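Local coordinates for protein caltubin, EF-hand (Lymnaea stagnalis, PDB 6VAN) that probably binds calcium through four EF-hand sites of helix-loop-helix build, occupied by strontium ions in the crystal, at residues A[10-15]-A[58-63]; A[30-35]-A[46-51]; A[50-55]-A[81-86]. All coordinates share one frame; numbering follows the deposited sequence.

Contact 1: A[10-15]-A[58-63]. With SR (strontium ion), chain D.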
loop_
_atom_site.group_PDB
_atom_site.type_symbol
_atom_site.label_atom_id
_atom_site.label_comp_id
_atom_site.label_asym_id
_atom_site.label_seq_id
_atom_site.Cartn_x
_atom_site.Cartn_y
_atom_site.Cartn_z
ATOM N N GLU A 10 -2.852 -11.405 11.910
ATOM C CA GLU A 10 -4.148 -11.647 11.209
ATOM C C GLU A 10 -4.122 -10.913 9.863
ATOM O O GLU A 10 -4.645 -11.466 8.881
ATOM C CB GLU A 10 -5.333 -11.198 12.065
ATOM C CG GLU A 10 -6.691 -11.609 11.509
ATOM C CD GLU A 10 -7.277 -10.702 10.437
ATOM O OE1 GLU A 10 -6.863 -9.526 10.348
ATOM O OE2 GLU A 10 -8.153 -11.180 9.685
ATOM N N ARG A 11 -3.546 -9.715 9.827
ATOM C CA ARG A 11 -3.412 -8.880 8.604
ATOM C C ARG A 11 -2.457 -9.531 7.615
ATOM O O ARG A 11 -2.742 -9.484 6.394
ATOM C CB ARG A 11 -2.802 -7.522 8.932
ATOM C CG ARG A 11 -3.778 -6.483 9.441
ATOM C CD ARG A 11 -3.166 -5.148 9.098
ATOM N NE ARG A 11 -2.542 -4.443 10.201
ATOM C CZ ARG A 11 -1.507 -3.614 10.068
ATOM N NH1 ARG A 11 -1.014 -2.991 11.126
ATOM N NH2 ARG A 11 -0.961 -3.412 8.879
ATOM N N PHE A 12 -1.325 -10.027 8.104
ATOM C CA PHE A 12 -0.273 -10.676 7.289
ATOM C C PHE A 12 -0.891 -11.897 6.608
ATOM O O PHE A 12 -0.705 -12.039 5.386
ATOM C CB PHE A 12 0.954 -11.034 8.130
ATOM C CG PHE A 12 2.149 -11.491 7.326
ATOM C CD1 PHE A 12 2.951 -10.577 6.663
ATOM C CD2 PHE A 12 2.473 -12.836 7.232
ATOM C CE1 PHE A 12 4.053 -10.994 5.930
ATOM C CE2 PHE A 12 3.568 -13.250 6.490
ATOM C CZ PHE A 12 4.364 -12.333 5.849
ATOM N N ILE A 13 -1.612 -12.720 7.358
ATOM C CA ILE A 13 -2.336 -13.918 6.822
ATOM C C ILE A 13 -3.310 -13.461 5.733
ATOM O O ILE A 13 -3.190 -13.953 4.589
ATOM C CB ILE A 13 -3.056 -14.679 7.945
ATOM C CG1 ILE A 13 -2.059 -15.452 8.803
ATOM C CG2 ILE A 13 -4.143 -15.587 7.372
ATOM C CD1 ILE A 13 -2.616 -15.897 10.132
ATOM N N ARG A 14 -4.207 -12.535 6.065
ATOM C CA ARG A 14 -5.368 -12.160 5.213
ATOM C C ARG A 14 -4.924 -11.483 3.901
ATOM O O ARG A 14 -5.681 -11.612 2.908
ATOM C CB ARG A 14 -6.329 -11.272 6.007
ATOM C CG ARG A 14 -7.622 -10.927 5.275
ATOM C CD ARG A 14 -7.661 -9.497 4.760
ATOM N NE ARG A 14 -7.127 -8.577 5.753
ATOM C CZ ARG A 14 -7.745 -8.210 6.877
ATOM N NH1 ARG A 14 -8.957 -8.663 7.163
ATOM N NH2 ARG A 14 -7.139 -7.386 7.720
ATOM N N TRP A 15 -3.772 -10.789 3.901
ATOM C CA TRP A 15 -3.239 -10.000 2.750
ATOM C C TRP A 15 -2.150 -10.775 1.996
ATOM O O TRP A 15 -2.276 -10.886 0.766
ATOM C CB TRP A 15 -2.679 -8.643 3.203
ATOM C CG TRP A 15 -3.704 -7.612 3.567
ATOM C CD1 TRP A 15 -3.569 -6.624 4.497
ATOM C CD2 TRP A 15 -5.025 -7.460 3.012
ATOM N NE1 TRP A 15 -4.708 -5.870 4.562
ATOM C CE2 TRP A 15 -5.620 -6.357 3.663
ATOM C CE3 TRP A 15 -5.761 -8.144 2.037
ATOM C CZ2 TRP A 15 -6.915 -5.930 3.371
ATOM C CZ3 TRP A 15 -7.041 -7.723 1.753
ATOM C CH2 TRP A 15 -7.607 -6.628 2.410
ATOM N N GLY A 58 14.413 -13.386 -0.729
ATOM C CA GLY A 58 13.481 -13.080 -1.832
ATOM C C GLY A 58 12.016 -13.108 -1.413
ATOM O O GLY A 58 11.152 -13.056 -2.290
ATOM N N ALA A 59 11.728 -13.147 -0.107
ATOM C CA ALA A 59 10.366 -13.269 0.445
ATOM C C ALA A 59 10.214 -12.274 1.601
ATOM O O ALA A 59 11.259 -11.853 2.166
ATOM C CB ALA A 59 10.110 -14.674 0.907
ATOM N N ILE A 60 8.987 -11.858 1.887
ATOM C CA ILE A 60 8.721 -11.051 3.114
ATOM C C ILE A 60 8.409 -12.038 4.236
ATOM O O ILE A 60 7.425 -12.745 4.137
ATOM C CB ILE A 60 7.581 -10.029 2.938
ATOM C CG1 ILE A 60 7.842 -9.068 1.765
ATOM C CG2 ILE A 60 7.356 -9.277 4.247
ATOM C CD1 ILE A 60 6.673 -8.187 1.408
ATOM N N ASP A 61 9.258 -12.051 5.266
ATOM C CA ASP A 61 9.116 -12.946 6.429
ATOM C C ASP A 61 8.304 -12.200 7.487
ATOM O O ASP A 61 8.681 -11.071 7.805
ATOM C CB ASP A 61 10.498 -13.359 6.895
ATOM C CG ASP A 61 11.247 -14.096 5.796
ATOM O OD1 ASP A 61 10.888 -15.256 5.546
ATOM O OD2 ASP A 61 12.205 -13.534 5.285
ATOM N N PHE A 62 7.250 -12.799 8.025
ATOM C CA PHE A 62 6.491 -12.156 9.125
ATOM C C PHE A 62 7.483 -11.755 10.220
ATOM O O PHE A 62 7.488 -10.619 10.647
ATOM C CB PHE A 62 5.389 -13.047 9.679
ATOM C CG PHE A 62 4.640 -12.385 10.797
ATOM C CD1 PHE A 62 3.758 -11.349 10.531
ATOM C CD2 PHE A 62 4.869 -12.734 12.113
ATOM C CE1 PHE A 62 3.109 -10.696 11.569
ATOM C CE2 PHE A 62 4.214 -12.077 13.148
ATOM C CZ PHE A 62 3.323 -11.076 12.868
ATOM N N VAL A 63 8.335 -12.687 10.632
ATOM C CA VAL A 63 9.453 -12.359 11.553
ATOM C C VAL A 63 10.767 -12.668 10.844
ATOM O O VAL A 63 10.909 -13.744 10.258
ATOM C CB VAL A 63 9.294 -13.062 12.916
ATOM C CG1 VAL A 63 8.279 -12.330 13.764
ATOM C CG2 VAL A 63 8.899 -14.506 12.791
HETATM SR SR SR D . 13.081 -12.029 3.710
#
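F12, on the helical segment 10-15, faces F62 at the point where strand 60-61 runs into helix 62-71, their CA atoms 7.2 Å apart as the nearest across the contact. This is the inside of a paired EF-hand lobe: the entering helix of the first hand meets the end of the second hand's metal loop and the start of its exiting helix. No hydrogen bond joins the two segments, and F12 carries the whole contact. Its CG lies anti to the backbone N (chi1 -171°), which carries the ring toward segment 58-63. F62 CB sits over one face of that ring, 3.9 Å from its centroid, in a CH-pi contact. The F62 ring begins beside the inner end of the same face, with CD1 3.6 Å from F12 CG. The two rings meet obliquely, their planes at 58°. At the far edge of the F12 ring, close to its plane, the carbonyl oxygen of I60 comes within 3.5 Å of CZ. The ring thus ends against the backbone of the short strand. I60 also touches it with its branch methyl, CG2 4.1 Å from F12 CE1. I60 pairs by backbone hydrogen bonds with S24 of the first loop, the short antiparallel link between the two sites of a lobe. I60 turns its side chain toward F12, while on either side of it in sequence the A59 carbonyl and the D61 carboxylate serve the metal: A59 O and D61 OD2 each bind the strontium ion at 2.4 Å. D53, N55, N57 and E65 complete the shell. The other carboxylate oxygen, D61 OD1, accepts a hydrogen bond from Q23 NE2 of the first loop.

Contact 2: A[30-35]-A[46-51]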
loop_
_atom_site.group_PDB
_atom_site.type_symbol
_atom_site.label_atom_id
_atom_site.label_comp_id
_atom_site.label_asym_id
_atom_site.label_seq_id
_atom_site.Cartn_x
_atom_site.Cartn_y
_atom_site.Cartn_z
ATOM N N LYS A 30 2.154 -10.626 -5.345
ATOM C CA LYS A 30 1.529 -10.250 -6.646
ATOM C C LYS A 30 0.009 -10.313 -6.544
ATOM O O LYS A 30 -0.624 -9.332 -6.932
ATOM C CB LYS A 30 2.042 -11.144 -7.770
ATOM C CG LYS A 30 1.710 -10.617 -9.150
ATOM C CD LYS A 30 2.502 -11.270 -10.227
ATOM C CE LYS A 30 2.116 -10.788 -11.605
ATOM N NZ LYS A 30 2.864 -11.542 -12.637
ATOM N N ASN A 31 -0.558 -11.394 -6.017
ATOM C CA ASN A 31 -2.020 -11.562 -5.836
ATOM C C ASN A 31 -2.547 -10.471 -4.897
ATOM O O ASN A 31 -3.658 -9.978 -5.141
ATOM C CB ASN A 31 -2.333 -12.992 -5.409
ATOM C CG ASN A 31 -2.334 -13.937 -6.592
ATOM O OD1 ASN A 31 -1.985 -13.543 -7.711
ATOM N ND2 ASN A 31 -2.738 -15.178 -6.363
ATOM N N TYR A 32 -1.745 -10.072 -3.915
ATOM C CA TYR A 32 -2.046 -8.939 -3.007
ATOM C C TYR A 32 -2.170 -7.638 -3.820
ATOM O O TYR A 32 -3.249 -7.015 -3.834
ATOM C CB TYR A 32 -0.982 -8.861 -1.916
ATOM C CG TYR A 32 -1.010 -7.578 -1.146
ATOM C CD1 TYR A 32 -2.080 -7.275 -0.333
ATOM C CD2 TYR A 32 0.026 -6.662 -1.245
ATOM C CE1 TYR A 32 -2.112 -6.100 0.394
ATOM C CE2 TYR A 32 0.007 -5.476 -0.532
ATOM C CZ TYR A 32 -1.076 -5.193 0.275
ATOM O OH TYR A 32 -1.118 -4.034 0.992
ATOM N N ILE A 33 -1.109 -7.240 -4.515
ATOM C CA ILE A 33 -1.095 -5.941 -5.253
ATOM C C ILE A 33 -2.103 -5.998 -6.407
ATOM O O ILE A 33 -2.688 -4.947 -6.725
ATOM C CB ILE A 33 0.318 -5.572 -5.720
ATOM C CG1 ILE A 33 1.258 -5.380 -4.520
ATOM C CG2 ILE A 33 0.287 -4.347 -6.619
ATOM C CD1 ILE A 33 2.688 -5.127 -4.890
ATOM N N ARG A 34 -2.332 -7.163 -7.006
ATOM C CA ARG A 34 -3.231 -7.292 -8.183
ATOM C C ARG A 34 -4.662 -6.905 -7.822
ATOM O O ARG A 34 -5.376 -6.481 -8.748
ATOM C CB ARG A 34 -3.234 -8.722 -8.722
ATOM C CG ARG A 34 -2.308 -8.923 -9.902
ATOM C CD ARG A 34 -2.453 -10.326 -10.492
ATOM N NE ARG A 34 -1.721 -10.480 -11.743
ATOM C CZ ARG A 34 -1.484 -11.638 -12.353
ATOM N NH1 ARG A 34 -1.920 -12.771 -11.822
ATOM N NH2 ARG A 34 -0.796 -11.658 -13.488
ATOM N N ARG A 35 -5.066 -7.061 -6.560
ATOM C CA ARG A 35 -6.408 -6.652 -6.085
ATOM C C ARG A 35 -6.661 -5.202 -6.527
ATOM O O ARG A 35 -7.755 -4.942 -7.000
ATOM C CB ARG A 35 -6.537 -6.808 -4.570
ATOM C CG ARG A 35 -6.708 -8.252 -4.107
ATOM C CD ARG A 35 -6.336 -8.500 -2.650
ATOM N NE ARG A 35 -6.834 -7.502 -1.689
ATOM C CZ ARG A 35 -6.114 -6.504 -1.150
ATOM N NH1 ARG A 35 -4.840 -6.331 -1.463
ATOM N NH2 ARG A 35 -6.684 -5.668 -0.295
ATOM N N ALA A 46 8.721 -7.230 -7.292
ATOM C CA ALA A 46 10.076 -7.584 -6.808
ATOM C C ALA A 46 10.645 -6.457 -5.934
ATOM O O ALA A 46 11.217 -6.780 -4.885
ATOM C CB ALA A 46 10.966 -7.921 -7.988
ATOM N N ALA A 47 10.448 -5.181 -6.303
ATOM C CA ALA A 47 10.998 -3.993 -5.604
ATOM C C ALA A 47 10.308 -3.808 -4.233
ATOM O O ALA A 47 10.972 -3.343 -3.269
ATOM C CB ALA A 47 10.791 -2.763 -6.449
ATOM N N PHE A 48 9.008 -4.094 -4.201
ATOM C CA PHE A 48 8.177 -4.091 -2.969
ATOM C C PHE A 48 8.793 -5.073 -1.963
ATOM O O PHE A 48 9.034 -4.706 -0.788
ATOM C CB PHE A 48 6.743 -4.455 -3.317
ATOM C CG PHE A 48 5.785 -4.318 -2.164
ATOM C CD1 PHE A 48 5.589 -5.363 -1.280
ATOM C CD2 PHE A 48 5.077 -3.134 -1.959
ATOM C CE1 PHE A 48 4.710 -5.244 -0.212
ATOM C CE2 PHE A 48 4.199 -3.022 -0.896
ATOM C CZ PHE A 48 4.012 -4.077 -0.031
ATOM N N ILE A 49 9.069 -6.289 -2.435
ATOM C CA ILE A 49 9.690 -7.341 -1.592
ATOM C C ILE A 49 11.088 -6.864 -1.152
ATOM O O ILE A 49 11.396 -6.984 0.047
ATOM C CB ILE A 49 9.677 -8.714 -2.315
ATOM C CG1 ILE A 49 8.256 -9.251 -2.486
ATOM C CG2 ILE A 49 10.587 -9.707 -1.571
ATOM C CD1 ILE A 49 8.114 -10.505 -3.352
ATOM N N SER A 50 11.904 -6.305 -2.060
ATOM C CA SER A 50 13.324 -5.935 -1.798
ATOM C C SER A 50 13.445 -4.881 -0.686
ATOM O O SER A 50 14.381 -4.971 0.101
ATOM C CB SER A 50 14.035 -5.487 -3.061
ATOM O OG SER A 50 15.292 -4.893 -2.756
ATOM N N ARG A 51 12.533 -3.908 -0.608
ATOM C CA ARG A 51 12.623 -2.857 0.442
ATOM C C ARG A 51 12.451 -3.490 1.836
ATOM O O ARG A 51 12.942 -2.878 2.823
ATOM C CB ARG A 51 11.608 -1.731 0.206
ATOM C CG ARG A 51 12.154 -0.602 -0.661
ATOM C CD ARG A 51 11.078 0.338 -1.168
ATOM N NE ARG A 51 10.080 0.564 -0.150
ATOM C CZ ARG A 51 10.250 1.318 0.931
ATOM N NH1 ARG A 51 9.260 1.444 1.796
ATOM N NH2 ARG A 51 11.392 1.959 1.146
#
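I33 and F48 are the nearest pair between helix 26-34, which leaves the first EF-hand, and helix 42-52, which enters the second, with 9.7 Å between their CA atoms. Across the two segments the contact is made by side chains. The apolar contacts all converge on the F48 ring. Its CG is anti to the backbone N (chi1 -173°), which carries the phenyl group toward helix 26-34. The terminal methyl of I33 rests over one face of it, displaced toward the rim, with CD1 4.2 Å from F48 CG. Y32 approaches the outer end of the same ring: its CE2 lies 4.3 Å from F48 CZ, the two meeting obliquely. No hydrogen bond or salt bridge crosses between the segments.

Within 30-35 the polar contacts tie the chain to itself. R35 folds back so that NH1 donates to the carbonyl oxygen of Y32 at 2.9 Å, from above the carbonyl plane. The backbone N of R35 reaches that oxygen from the opposite face, so two donors from one residue hold it. K30 CE lies over one face of the R34 guanidinium, toward its rim. Beyond the segment, K30 NZ forms a salt bridge with D42, a polar link to the start of helix 42-52.

Among its neighbours the contact is walled by helix 77-87, where W83 packs on Y32 and L86 lies against both I33 and F48. V29 of helix 26-34 and I60 of strand 60-61 add to the packing round F48.

Contact 3: A[50-55]-A[81-86]; sequences SRRDSN and NEWFKL. With SR (strontium ion), chain D.
R52 and E82 meet end-on in a two-nitrogen salt bridge that ties the second EF-hand to the entering helix of the third. R52 NH2 donates to E82 OE1 at 2.7 Å, and R52 NH1 to E82 OE2 at 3.2 Å with a fairly straight N-H...O angle of 163°. NH1 also reaches OE1 at 3.0 Å, more bent, so OE1 takes two donors from one guanidinium group. Both oxygens are met on their syn sides, and the two flat groups lie nearly coplanar, 22° apart. Extended chains on both residues bring them together from opposite directions. The second arginine, R51, comes in turned across the carboxylate, the planes 75° apart; its NE gives a weak bond to E82 OE2, at 3.2 Å, while NH2 pairs with E78. With two guanidinium groups around it, E82 is probably kept ionised although buried.

Farther out, F48 lies against E82 and makes a cation-pi contact with R52, whose NH1 also bonds to the F48 carbonyl oxygen. W83 reaches the site only with its ring, CZ2 lying 3.9 Å from R52 NH2. The chain then enters the metal loop, with an inverse gamma turn centred on D53. There D53 OD1 and N55 OD1 each bind the strontium ion at 2.4 Å.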
loop_
_atom_site.group_PDB
_atom_site.type_symbol
_atom_site.label_atom_id
_atom_site.label_comp_id
_atom_site.label_asym_id
_atom_site.label_seq_id
_atom_site.Cartn_x
_atom_site.Cartn_y
_atom_site.Cartn_z
ATOM N N SER A 50 11.904 -6.305 -2.060
ATOM C CA SER A 50 13.324 -5.935 -1.798
ATOM C C SER A 50 13.445 -4.881 -0.686
ATOM O O SER A 50 14.381 -4.971 0.101
ATOM C CB SER A 50 14.035 -5.487 -3.061
ATOM O OG SER A 50 15.292 -4.893 -2.756
ATOM N N ARG A 51 12.533 -3.908 -0.608
ATOM C CA ARG A 51 12.623 -2.857 0.442
ATOM C C ARG A 51 12.451 -3.490 1.836
ATOM O O ARG A 51 12.942 -2.878 2.823
ATOM C CB ARG A 51 11.608 -1.731 0.206
ATOM C CG ARG A 51 12.154 -0.602 -0.661
ATOM C CD ARG A 51 11.078 0.338 -1.168
ATOM N NE ARG A 51 10.080 0.564 -0.150
ATOM C CZ ARG A 51 10.250 1.318 0.931
ATOM N NH1 ARG A 51 9.260 1.444 1.796
ATOM N NH2 ARG A 51 11.392 1.959 1.146
ATOM N N ARG A 52 11.761 -4.632 1.906
ATOM C CA ARG A 52 11.402 -5.316 3.180
ATOM C C ARG A 52 12.341 -6.506 3.461
ATOM O O ARG A 52 12.385 -6.953 4.603
ATOM C CB ARG A 52 9.937 -5.716 3.082
ATOM C CG ARG A 52 8.997 -4.518 3.065
ATOM C CD ARG A 52 7.632 -4.880 2.568
ATOM N NE ARG A 52 6.756 -3.720 2.617
ATOM C CZ ARG A 52 6.728 -2.738 1.732
ATOM N NH1 ARG A 52 7.478 -2.759 0.647
ATOM N NH2 ARG A 52 5.900 -1.724 1.915
ATOM N N ASP A 53 13.076 -6.990 2.476
ATOM C CA ASP A 53 13.740 -8.324 2.537
ATOM C C ASP A 53 15.156 -8.203 3.115
ATOM O O ASP A 53 16.129 -8.437 2.358
ATOM C CB ASP A 53 13.741 -8.919 1.129
ATOM C CG ASP A 53 14.405 -10.273 1.034
ATOM O OD1 ASP A 53 14.463 -10.949 2.077
ATOM O OD2 ASP A 53 14.789 -10.664 -0.098
ATOM N N SER A 54 15.289 -7.907 4.411
ATOM C CA SER A 54 16.598 -7.666 5.077
ATOM C C SER A 54 17.455 -8.944 5.141
ATOM O O SER A 54 18.685 -8.792 5.276
ATOM C CB SER A 54 16.426 -7.046 6.439
ATOM O OG SER A 54 15.664 -7.876 7.282
ATOM N N ASN A 55 16.865 -10.140 5.042
ATOM C CA ASN A 55 17.650 -11.411 5.101
ATOM C C ASN A 55 17.910 -11.922 3.677
ATOM O O ASN A 55 18.569 -12.965 3.550
ATOM C CB ASN A 55 17.003 -12.450 6.020
ATOM C CG ASN A 55 15.641 -12.913 5.559
ATOM O OD1 ASN A 55 15.272 -12.755 4.386
ATOM N ND2 ASN A 55 14.872 -13.468 6.475
ATOM N N ASN A 81 6.119 7.125 -1.677
ATOM C CA ASN A 81 6.140 6.998 -3.147
ATOM C C ASN A 81 5.756 5.584 -3.578
ATOM O O ASN A 81 5.158 5.415 -4.637
ATOM C CB ASN A 81 7.488 7.430 -3.678
ATOM C CG ASN A 81 7.470 7.702 -5.156
ATOM O OD1 ASN A 81 6.471 8.139 -5.702
ATOM N ND2 ASN A 81 8.606 7.506 -5.793
ATOM N N GLU A 82 6.139 4.585 -2.815
ATOM C CA GLU A 82 5.783 3.205 -3.179
ATOM C C GLU A 82 4.259 3.055 -3.232
ATOM O O GLU A 82 3.763 2.527 -4.187
ATOM C CB GLU A 82 6.357 2.256 -2.142
ATOM C CG GLU A 82 6.034 0.796 -2.399
ATOM C CD GLU A 82 6.729 -0.120 -1.404
ATOM O OE1 GLU A 82 6.290 -0.152 -0.252
ATOM O OE2 GLU A 82 7.695 -0.757 -1.782
ATOM N N TRP A 83 3.547 3.550 -2.228
ATOM C CA TRP A 83 2.061 3.464 -2.218
ATOM C C TRP A 83 1.478 4.395 -3.288
ATOM O O TRP A 83 0.479 4.074 -3.888
ATOM C CB TRP A 83 1.518 3.786 -0.829
ATOM C CG TRP A 83 1.961 2.798 0.199
ATOM C CD1 TRP A 83 2.764 3.032 1.270
ATOM C CD2 TRP A 83 1.651 1.402 0.229
ATOM N NE1 TRP A 83 2.998 1.875 1.939
ATOM C CE2 TRP A 83 2.338 0.854 1.323
ATOM C CE3 TRP A 83 0.896 0.565 -0.591
ATOM C CZ2 TRP A 83 2.231 -0.506 1.648
ATOM C CZ3 TRP A 83 0.794 -0.771 -0.268
ATOM C CH2 TRP A 83 1.442 -1.284 0.844
ATOM N N PHE A 84 2.092 5.554 -3.490
ATOM C CA PHE A 84 1.667 6.484 -4.562
ATOM C C PHE A 84 1.690 5.735 -5.907
ATOM O O PHE A 84 0.690 5.719 -6.643
ATOM C CB PHE A 84 2.594 7.692 -4.585
ATOM C CG PHE A 84 2.217 8.737 -5.613
ATOM C CD1 PHE A 84 1.199 9.636 -5.372
ATOM C CD2 PHE A 84 2.891 8.806 -6.834
ATOM C CE1 PHE A 84 0.868 10.600 -6.317
ATOM C CE2 PHE A 84 2.543 9.767 -7.774
ATOM C CZ PHE A 84 1.528 10.652 -7.512
ATOM N N LYS A 85 2.822 5.106 -6.227
ATOM C CA LYS A 85 2.996 4.411 -7.519
ATOM C C LYS A 85 2.000 3.261 -7.631
ATOM O O LYS A 85 1.476 3.023 -8.738
ATOM C CB LYS A 85 4.438 3.956 -7.691
ATOM C CG LYS A 85 5.367 5.140 -7.865
ATOM C CD LYS A 85 6.700 4.798 -8.415
ATOM C CE LYS A 85 7.517 3.948 -7.491
ATOM N NZ LYS A 85 8.858 3.711 -8.084
ATOM N N LEU A 86 1.736 2.545 -6.555
ATOM C CA LEU A 86 0.774 1.405 -6.627
ATOM C C LEU A 86 -0.655 1.911 -6.858
ATOM O O LEU A 86 -1.459 1.146 -7.387
ATOM C CB LEU A 86 0.897 0.572 -5.354
ATOM C CG LEU A 86 2.202 -0.202 -5.227
ATOM C CD1 LEU A 86 2.214 -1.004 -3.955
ATOM C CD2 LEU A 86 2.457 -1.099 -6.431
HETATM SR SR SR D . 13.081 -12.029 3.710
HETATM O O HOH W 1 6.368 1.731 1.308
#

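Overall arrangement
All three contacts meet near helix 42-52. Contacts 2 and 3 share S50 and R51 and lie about 8 Å apart between centres; F48 CD2 of contact 2 touches E82 CD of contact 3 at 3.5 Å. Contact 1 lies about 12 Å from contact 2 and 14 Å from contact 3, centre to centre. I60 joins it to both, its CD1 3.9 Å from F48 CE1 and 3.6 Å from R52 CD. Contacts 1 and 3 alternate along the chain and supply ligands to one strontium ion, D53 and N55 from contact 3, A59 and D61 from contact 1; G58 N probably bonds to D53 OD2 at 2.8 Å. The packing thus runs from the first two hands to the third.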